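Local atomic coordinates of trichothecene 15-O-acetyltransferase TRI3 (Fusarium sporotrichioides, PDB entry 3FOT), a protein that transfers an acetyl group to the C-15 hydroxyl of trichothecene intermediates during the biosynthesis of T-2 toxin and related mycotoxins. Residues 278-283 with 501-506; 304-309 with 512-517; 369-374 with 387-392. All blocks are in the same frame, centred on the assembly; numbering follows the deposited sequence. Where two conformers were deposited one is given.

Contact 1: 278-283 with 501-506; sequences RCVIHK and AEVQKY
V280 meets V503 and Q504 where the edge strand 277-283 faces the first turns of helix 500-516, and the whole contact can be followed along this one valine. Its CB already lies 4.2 Å from CG1 of V503. There the side chain forks. CG2, the branch beside the backbone N, meets that same methyl, with V280 CG2 4.0 Å from V503 CG1, so that the two valines slide past each other in opposite directions. V280 CG2 also lies 4.1 Å from Q504 CG. The other branch, CG1, stands anti to the backbone N (chi1 178°) and reaches the aliphatic part of the glutamine, V280 CG1 to Q504 CG being 3.7 Å; here the two side chains cross at about a right angle. Q504 therefore contributes a methylene, not its amide, and the contact is purely one of van der Waals packing. The burial is modest, 123 Å² over both segments: V503 is buried, V280 is the centre of the contact and Q504 lies at its margin.

Alternation along the strand turns V280 and H282 to helix 500-516, and C279 and I281 to helix 134-147. V280 also pairs through its backbone with I491 of strand 486-494 and touches L507 further along helix 500-516. The strand is thus held between helices 134-147 and 500-516, at the margin of a four-stranded mixed sheet.

Contact 2: 304-309 with 512-517; sequences FTISHL and EFMLAF
L309 lays one methyl over the ring of F517, a CH-pi contact in which L309 CD1 sits 3.7 Å from the ring centroid and only 10° off the ring normal. The methyl lies somewhat nearer the CG end of the ring than CZ. The second methyl does different work: L309 CD2 approaches the ring at CD2 of F517, 3.8 Å away, and F517 CB at 3.9 Å, touching the CB end of the ring. It also lies against M514, with L309 CD2 4.1 Å from M514 O. With CG anti to the backbone N, the leucine fork is carried out from helix 306-321 so that both branches meet the phenylalanine.

Beside this pair M514 reaches back toward the first turn of the other helix. Its chain runs extended to the sulfur and then bends at chi3 (73°), bringing M514 CE to 4.0 Å from I306 CG1, the two side chains crossing at about a right angle.

The turn that presents I306 and L309 begins with a capping box. H308 N donates to T305 OG1 at 3.2 Å, and T305 N returns a bond to H308 ND1, with the donor lifted 28° out of the imidazole plane. R299, from helix 286-299, makes a cation-pi interaction with F517 and donates to its backbone O. The arrangement is apolar packing between the capped N-terminal turn of helix 306-321 and the last turn of helix 500-516 with the residue after it, within a cluster completed by helices 286-299 and 379-401.

Contact 3: 369-374 with 387-392; sequences KSITVS and ESACRN. Unlike the reference sequence in segment 369-374: T372 (reference Ala).
I371 carries most of this contact, reaching S388 and A389 on helix 379-401 with two different branches. The nearer is CG2, which lies alongside the serine: I371 CG2 is 3.5 Å from S388 OG and 3.6 Å from S388 CB. The longer branch passes on to the next residue, where I371 CD1 meets A389 CB at 4.1 Å. This division follows from the first torsion (chi1 65°), which places CG1 between the backbone N and the carbonyl carbon and CG2 beside the N.

Structurally, a loop folds back on the helix that follows it: the segment 369-374 lies in the loop that connects strand 358-365 to helix 379-401, and I371 also touches I365 of that strand and L319 of helix 306-321. At the more exposed margin the contact turns polar. One water joins the two segments, donating to S370 OG at 2.7 Å and lying 2.8 Å from S388 OG. With chi1 of S388 at 179°, OG points to the loop, where the water meets it. Further along the helix N392 folds its amide back, N392 ND2 donating to S388 O at 2.8 Å in an almost straight bond (173°); that carbonyl also accepts from N392 N, so two donors from one residue grip it.

Contacts 1 and 2 lie at successive positions on helix 500-516, their centres about 18 Å apart: its first half packs on edge strand 277-283, its C-terminal end on the start of helix 306-321. Contact 3 has its centre about 12 Å from that of contact 2 and about 23 Å from that of contact 1. Contacts 2 and 3 touch directly, with F517 against E387, L309 against C390 and F513 against V373. Along the chain, contacts 1 and 2 interleave, and both enclose the shorter-range contact 3. The last helix packs on a sheet edge at one end and on helix 306-321 at the other, away from H414, which binds 15-deacetylcalonectrin.

Contact 1: 278-283 with 501-506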
loop_
_atom_site.group_PDB
_atom_site.type_symbol
_atom_site.label_atom_id
_atom_site.label_comp_id
_atom_site.label_asym_id
_atom_site.label_seq_id
_atom_site.Cartn_x
_atom_site.Cartn_y
_atom_site.Cartn_z
ATOM N N ARG A 278 -1.718 -13.984 -5.460
ATOM C CA ARG A 278 -0.968 -14.779 -4.517
ATOM C C ARG A 278 0.241 -13.998 -4.071
ATOM O O ARG A 278 0.589 -12.988 -4.676
ATOM C CB ARG A 278 -0.515 -16.105 -5.121
ATOM C CG ARG A 278 -1.629 -17.021 -5.597
ATOM C CD ARG A 278 -2.556 -17.455 -4.473
ATOM N NE ARG A 278 -3.486 -18.489 -4.919
ATOM C CZ ARG A 278 -4.392 -19.082 -4.138
ATOM N NH1 ARG A 278 -4.511 -18.744 -2.864
ATOM N NH2 ARG A 278 -5.182 -20.025 -4.637
ATOM N N CYS A 279 0.877 -14.453 -3.008
ATOM C CA CYS A 279 2.005 -13.743 -2.414
ATOM C C CYS A 279 3.140 -14.704 -2.033
ATOM O O CYS A 279 2.861 -15.778 -1.543
ATOM C CB CYS A 279 1.498 -12.996 -1.175
ATOM S SG CYS A 279 2.636 -11.807 -0.483
ATOM N N VAL A 280 4.396 -14.298 -2.223
ATOM C CA VAL A 280 5.543 -15.034 -1.702
ATOM C C VAL A 280 6.324 -14.032 -0.874
ATOM O O VAL A 280 6.611 -12.936 -1.345
ATOM C CB VAL A 280 6.433 -15.627 -2.818
ATOM C CG1 VAL A 280 7.640 -16.330 -2.192
ATOM C CG2 VAL A 280 5.646 -16.617 -3.649
ATOM N N ILE A 281 6.648 -14.399 0.369
ATOM C CA ILE A 281 7.287 -13.469 1.311
ATOM C C ILE A 281 8.656 -13.995 1.754
ATOM O O ILE A 281 8.811 -15.181 2.043
ATOM C CB ILE A 281 6.400 -13.291 2.579
ATOM C CG1 ILE A 281 5.079 -12.590 2.237
ATOM C CG2 ILE A 281 7.160 -12.536 3.649
ATOM C CD1 ILE A 281 4.057 -12.572 3.355
ATOM N N HIS A 282 9.651 -13.116 1.811
ATOM C CA HIS A 282 10.941 -13.472 2.402
ATOM C C HIS A 282 11.263 -12.412 3.429
ATOM O O HIS A 282 11.466 -11.261 3.085
ATOM C CB HIS A 282 12.064 -13.531 1.372
ATOM C CG HIS A 282 13.350 -14.026 1.942
ATOM N ND1 HIS A 282 14.189 -13.224 2.682
ATOM C CD2 HIS A 282 13.910 -15.260 1.941
ATOM C CE1 HIS A 282 15.220 -13.937 3.105
ATOM N NE2 HIS A 282 15.082 -15.172 2.660
ATOM N N LYS A 283 11.276 -12.820 4.690
ATOM C CA LYS A 283 11.652 -11.944 5.772
ATOM C C LYS A 283 13.149 -12.083 6.017
ATOM O O LYS A 283 13.628 -13.164 6.384
ATOM C CB LYS A 283 10.877 -12.328 7.032
ATOM C CG LYS A 283 9.415 -11.974 6.989
ATOM N N ALA A 501 6.650 -21.644 -7.687
ATOM C CA ALA A 501 8.062 -22.008 -7.752
ATOM C C ALA A 501 8.905 -20.990 -8.501
ATOM O O ALA A 501 10.000 -20.646 -8.052
ATOM C CB ALA A 501 8.241 -23.373 -8.379
ATOM N N GLU A 502 8.425 -20.514 -9.646
ATOM C CA GLU A 502 9.238 -19.529 -10.378
ATOM C C GLU A 502 9.364 -18.177 -9.638
ATOM O O GLU A 502 10.426 -17.537 -9.695
ATOM C CB GLU A 502 8.797 -19.379 -11.846
ATOM C CG GLU A 502 7.465 -18.731 -12.049
ATOM C CD GLU A 502 7.051 -18.742 -13.511
ATOM O OE1 GLU A 502 5.930 -19.186 -13.803
ATOM O OE2 GLU A 502 7.883 -18.337 -14.363
ATOM N N VAL A 503 8.311 -17.781 -8.918
ATOM C CA VAL A 503 8.329 -16.529 -8.155
ATOM C C VAL A 503 9.282 -16.658 -6.972
ATOM O O VAL A 503 10.050 -15.733 -6.668
ATOM C CB VAL A 503 6.932 -16.124 -7.628
ATOM C CG1 VAL A 503 7.041 -14.798 -6.884
ATOM C CG2 VAL A 503 5.951 -15.960 -8.789
ATOM N N GLN A 504 9.203 -17.802 -6.296
ATOM C CA GLN A 504 10.120 -18.120 -5.206
ATOM C C GLN A 504 11.568 -18.100 -5.696
ATOM O O GLN A 504 12.425 -17.558 -5.025
ATOM C CB GLN A 504 9.803 -19.495 -4.597
ATOM C CG GLN A 504 8.502 -19.566 -3.820
ATOM C CD GLN A 504 8.153 -20.982 -3.363
ATOM O OE1 GLN A 504 8.400 -21.965 -4.069
ATOM N NE2 GLN A 504 7.553 -21.085 -2.181
ATOM N N LYS A 505 11.822 -18.693 -6.861
ATOM C CA LYS A 505 13.173 -18.755 -7.437
ATOM C C LYS A 505 13.673 -17.334 -7.694
ATOM O O LYS A 505 14.802 -16.973 -7.337
ATOM C CB LYS A 505 13.167 -19.576 -8.739
ATOM C CG LYS A 505 14.534 -19.681 -9.404
ATOM N N TYR A 506 12.805 -16.522 -8.279
ATOM C CA TYR A 506 13.136 -15.127 -8.562
ATOM C C TYR A 506 13.359 -14.347 -7.257
ATOM O O TYR A 506 14.342 -13.639 -7.120
ATOM C CB TYR A 506 12.045 -14.481 -9.424
ATOM C CG TYR A 506 12.406 -13.082 -9.910
ATOM C CD1 TYR A 506 13.441 -12.891 -10.823
ATOM C CD2 TYR A 506 11.703 -11.961 -9.463
ATOM C CE1 TYR A 506 13.786 -11.614 -11.279
ATOM C CE2 TYR A 506 12.036 -10.679 -9.905
ATOM C CZ TYR A 506 13.090 -10.518 -10.808
ATOM O OH TYR A 506 13.449 -9.275 -11.256
#

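Contact 2: 304-309 with 512-517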
loop_
_atom_site.group_PDB
_atom_site.type_symbol
_atom_site.label_atom_id
_atom_site.label_comp_id
_atom_site.label_asym_id
_atom_site.label_seq_id
_atom_site.Cartn_x
_atom_site.Cartn_y
_atom_site.Cartn_z
ATOM N N PHE A 304 21.544 7.282 -0.623
ATOM C CA PHE A 304 21.278 5.899 -1.063
ATOM C C PHE A 304 20.596 5.050 0.009
ATOM O O PHE A 304 20.854 5.209 1.213
ATOM C CB PHE A 304 22.555 5.222 -1.507
ATOM C CG PHE A 304 23.071 5.718 -2.817
ATOM C CD1 PHE A 304 22.573 5.207 -4.010
ATOM C CD2 PHE A 304 24.043 6.701 -2.856
ATOM C CE1 PHE A 304 23.059 5.658 -5.237
ATOM C CE2 PHE A 304 24.536 7.158 -4.064
ATOM C CZ PHE A 304 24.039 6.633 -5.257
ATOM N N THR A 305 19.723 4.140 -0.426
ATOM C CA THR A 305 18.944 3.376 0.528
ATOM C C THR A 305 18.862 1.918 0.114
ATOM O O THR A 305 19.156 1.541 -1.030
ATOM C CB THR A 305 17.489 3.871 0.595
ATOM O OG1 THR A 305 16.868 3.579 -0.663
ATOM C CG2 THR A 305 17.400 5.398 0.894
ATOM N N ILE A 306 18.418 1.107 1.057
ATOM C CA ILE A 306 18.113 -0.282 0.770
ATOM C C ILE A 306 17.041 -0.419 -0.320
ATOM O O ILE A 306 17.021 -1.414 -1.033
ATOM C CB ILE A 306 17.732 -1.025 2.079
ATOM C CG1 ILE A 306 17.629 -2.531 1.869
ATOM C CG2 ILE A 306 16.475 -0.437 2.733
ATOM C CD1 ILE A 306 17.637 -3.340 3.193
ATOM N N SER A 307 16.164 0.580 -0.470
ATOM C CA SER A 307 15.187 0.551 -1.575
ATOM C C SER A 307 15.875 0.633 -2.961
ATOM O O SER A 307 15.469 -0.057 -3.919
ATOM C CB SER A 307 14.203 1.708 -1.436
ATOM O OG SER A 307 13.271 1.435 -0.431
ATOM N N HIS A 308 16.898 1.481 -3.071
ATOM C CA HIS A 308 17.713 1.536 -4.295
ATOM C C HIS A 308 18.350 0.180 -4.544
ATOM O O HIS A 308 18.316 -0.343 -5.655
ATOM C CB HIS A 308 18.822 2.584 -4.186
ATOM C CG HIS A 308 18.320 3.986 -4.068
ATOM N ND1 HIS A 308 18.827 4.878 -3.152
ATOM C CD2 HIS A 308 17.368 4.655 -4.760
ATOM C CE1 HIS A 308 18.218 6.042 -3.286
ATOM N NE2 HIS A 308 17.323 5.934 -4.252
ATOM N N LEU A 309 18.944 -0.380 -3.496
ATOM C CA LEU A 309 19.639 -1.663 -3.616
ATOM C C LEU A 309 18.678 -2.765 -4.035
ATOM O O LEU A 309 19.024 -3.624 -4.842
ATOM C CB LEU A 309 20.318 -2.036 -2.299
ATOM C CG LEU A 309 21.086 -3.360 -2.447
ATOM C CD1 LEU A 309 22.297 -3.178 -3.390
ATOM C CD2 LEU A 309 21.529 -3.928 -1.105
ATOM N N GLU A 512 19.547 -13.073 -2.656
ATOM C CA GLU A 512 20.954 -13.431 -2.768
ATOM C C GLU A 512 21.828 -12.252 -3.221
ATOM O O GLU A 512 22.911 -12.024 -2.666
ATOM C CB GLU A 512 21.130 -14.644 -3.683
ATOM C CG GLU A 512 22.530 -15.249 -3.596
ATOM C CD GLU A 512 22.712 -16.500 -4.447
ATOM O OE1 GLU A 512 21.703 -17.002 -5.009
ATOM O OE2 GLU A 512 23.874 -16.970 -4.548
ATOM N N PHE A 513 21.384 -11.503 -4.236
ATOM C CA PHE A 513 22.161 -10.325 -4.656
ATOM C C PHE A 513 22.233 -9.244 -3.577
ATOM O O PHE A 513 23.282 -8.646 -3.372
ATOM C CB PHE A 513 21.623 -9.715 -5.952
ATOM C CG PHE A 513 21.972 -10.488 -7.194
ATOM C CD1 PHE A 513 23.311 -10.779 -7.514
ATOM C CD2 PHE A 513 20.958 -10.882 -8.083
ATOM C CE1 PHE A 513 23.644 -11.463 -8.698
ATOM C CE2 PHE A 513 21.283 -11.580 -9.271
ATOM C CZ PHE A 513 22.627 -11.874 -9.568
ATOM N N MET A 514 21.112 -8.978 -2.901
ATOM C CA MET A 514 21.139 -8.039 -1.773
ATOM C C MET A 514 22.169 -8.454 -0.720
ATOM O O MET A 514 22.956 -7.618 -0.213
ATOM C CB MET A 514 19.736 -7.921 -1.163
ATOM C CG MET A 514 18.778 -7.172 -2.105
ATOM S SD MET A 514 17.115 -7.184 -1.440
ATOM C CE MET A 514 17.275 -6.012 -0.074
ATOM N N LEU A 515 22.174 -9.735 -0.388
ATOM C CA LEU A 515 23.066 -10.247 0.640
ATOM C C LEU A 515 24.514 -10.155 0.195
ATOM O O LEU A 515 25.419 -9.911 1.007
ATOM C CB LEU A 515 22.682 -11.680 1.033
ATOM C CG LEU A 515 21.381 -11.766 1.840
ATOM C CD1 LEU A 515 20.949 -13.232 1.928
ATOM C CD2 LEU A 515 21.537 -11.121 3.244
ATOM N N ALA A 516 24.717 -10.290 -1.108
ATOM C CA ALA A 516 26.054 -10.200 -1.689
ATOM C C ALA A 516 26.671 -8.812 -1.532
ATOM O O ALA A 516 27.876 -8.653 -1.645
ATOM C CB ALA A 516 26.023 -10.641 -3.186
ATOM N N PHE A 517 25.844 -7.809 -1.263
ATOM C CA PHE A 517 26.321 -6.441 -1.144
ATOM C C PHE A 517 26.954 -6.198 0.220
ATOM O O PHE A 517 27.612 -5.173 0.415
ATOM C CB PHE A 517 25.146 -5.480 -1.318
ATOM C CG PHE A 517 25.519 -4.132 -1.805
ATOM C CD1 PHE A 517 26.056 -3.976 -3.087
ATOM C CD2 PHE A 517 25.261 -2.990 -1.032
ATOM C CE1 PHE A 517 26.360 -2.706 -3.584
ATOM C CE2 PHE A 517 25.550 -1.717 -1.513
ATOM C CZ PHE A 517 26.107 -1.568 -2.811
#

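Contact 3: 369-374 with 387-392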
loop_
_atom_site.group_PDB
_atom_site.type_symbol
_atom_site.label_atom_id
_atom_site.label_comp_id
_atom_site.label_asym_id
_atom_site.label_seq_id
_atom_site.Cartn_x
_atom_site.Cartn_y
_atom_site.Cartn_z
ATOM N N LYS A 369 24.374 -4.931 -20.308
ATOM C CA LYS A 369 25.390 -5.977 -20.404
ATOM C C LYS A 369 26.486 -5.749 -19.368
ATOM O O LYS A 369 26.979 -6.718 -18.788
ATOM C CB LYS A 369 26.016 -6.063 -21.814
ATOM C CG LYS A 369 27.032 -7.209 -22.002
ATOM C CD LYS A 369 26.584 -8.559 -21.389
ATOM C CE LYS A 369 27.607 -9.661 -21.633
ATOM N NZ LYS A 369 28.993 -9.326 -21.147
ATOM N N SER A 370 26.833 -4.482 -19.124
ATOM C CA SER A 370 27.930 -4.130 -18.211
ATOM C C SER A 370 27.605 -4.442 -16.750
ATOM O O SER A 370 28.518 -4.480 -15.934
ATOM C CB SER A 370 28.307 -2.647 -18.319
ATOM O OG SER A 370 27.276 -1.837 -17.751
ATOM N N ILE A 371 26.318 -4.635 -16.434
ATOM C CA ILE A 371 25.895 -5.000 -15.072
ATOM C C ILE A 371 25.341 -6.429 -14.951
ATOM O O ILE A 371 24.813 -6.809 -13.891
ATOM C CB ILE A 371 24.896 -3.949 -14.457
ATOM C CG1 ILE A 371 23.570 -3.907 -15.234
ATOM C CG2 ILE A 371 25.579 -2.562 -14.346
ATOM C CD1 ILE A 371 22.446 -3.200 -14.473
ATOM N N THR A 372 25.428 -7.201 -16.040
ATOM C CA THR A 372 24.981 -8.599 -16.057
ATOM C C THR A 372 26.003 -9.484 -15.352
ATOM O O THR A 372 27.110 -9.724 -15.852
ATOM C CB THR A 372 24.676 -9.092 -17.501
ATOM O OG1 THR A 372 23.667 -8.252 -18.073
ATOM C CG2 THR A 372 24.180 -10.541 -17.510
ATOM N N VAL A 373 25.642 -9.929 -14.149
ATOM C CA VAL A 373 26.515 -10.765 -13.329
ATOM C C VAL A 373 25.743 -11.978 -12.837
ATOM O O VAL A 373 24.549 -11.899 -12.558
ATOM C CB VAL A 373 27.101 -10.013 -12.096
ATOM C CG1 VAL A 373 28.026 -8.901 -12.531
ATOM C CG2 VAL A 373 25.980 -9.462 -11.181
ATOM N N SER A 374 26.421 -13.103 -12.729
ATOM C CA SER A 374 25.784 -14.274 -12.168
ATOM C C SER A 374 26.040 -14.350 -10.664
ATOM O O SER A 374 26.863 -13.618 -10.115
ATOM C CB SER A 374 26.273 -15.526 -12.849
ATOM O OG SER A 374 27.485 -15.879 -12.278
ATOM N N GLU A 387 26.312 -1.576 -7.394
ATOM C CA GLU A 387 26.629 -0.154 -7.204
ATOM C C GLU A 387 26.275 0.661 -8.451
ATOM O O GLU A 387 25.672 1.733 -8.350
ATOM C CB GLU A 387 28.102 0.040 -6.824
ATOM C CG GLU A 387 28.420 -0.396 -5.404
ATOM C CD GLU A 387 29.786 0.038 -4.925
ATOM O OE1 GLU A 387 30.290 -0.564 -3.962
ATOM O OE2 GLU A 387 30.342 1.001 -5.480
ATOM N N SER A 388 26.640 0.152 -9.623
ATOM C CA SER A 388 26.355 0.841 -10.904
ATOM C C SER A 388 24.854 1.044 -11.062
ATOM O O SER A 388 24.369 2.144 -11.376
ATOM C CB SER A 388 26.870 -0.025 -12.068
ATOM O OG SER A 388 26.612 0.570 -13.329
ATOM N N ALA A 389 24.113 -0.045 -10.860
ATOM C CA ALA A 389 22.664 -0.001 -10.978
ATOM C C ALA A 389 22.052 0.986 -9.975
ATOM O O ALA A 389 21.212 1.801 -10.359
ATOM C CB ALA A 389 22.081 -1.364 -10.824
ATOM N N CYS A 390 22.488 0.933 -8.712
ATOM C CA CYS A 390 22.013 1.903 -7.694
ATOM C C CYS A 390 22.245 3.351 -8.104
ATOM O O CYS A 390 21.389 4.193 -7.891
ATOM C CB CYS A 390 22.677 1.690 -6.342
ATOM S SG CYS A 390 22.148 0.189 -5.482
ATOM N N ARG A 391 23.411 3.650 -8.675
ATOM C CA ARG A 391 23.706 5.023 -9.094
ATOM C C ARG A 391 22.802 5.467 -10.253
ATOM O O ARG A 391 22.335 6.606 -10.255
ATOM C CB ARG A 391 25.189 5.183 -9.454
ATOM C CG ARG A 391 26.134 4.890 -8.289
ATOM C CD ARG A 391 27.590 5.343 -8.550
ATOM N NE ARG A 391 28.484 4.942 -7.450
ATOM C CZ ARG A 391 28.541 5.552 -6.265
ATOM N NH1 ARG A 391 27.768 6.603 -6.007
ATOM N NH2 ARG A 391 29.375 5.113 -5.328
ATOM N N ASN A 392 22.548 4.555 -11.199
ATOM C CA ASN A 392 21.572 4.742 -12.293
ATOM C C ASN A 392 20.157 4.978 -11.737
ATOM O O ASN A 392 19.437 5.887 -12.168
ATOM C CB ASN A 392 21.519 3.512 -13.217
ATOM C CG ASN A 392 22.603 3.496 -14.305
ATOM O OD1 ASN A 392 22.365 3.923 -15.423
ATOM N ND2 ASN A 392 23.773 2.956 -13.989
HETATM O O HOH W 1 27.646 0.087 -15.869
#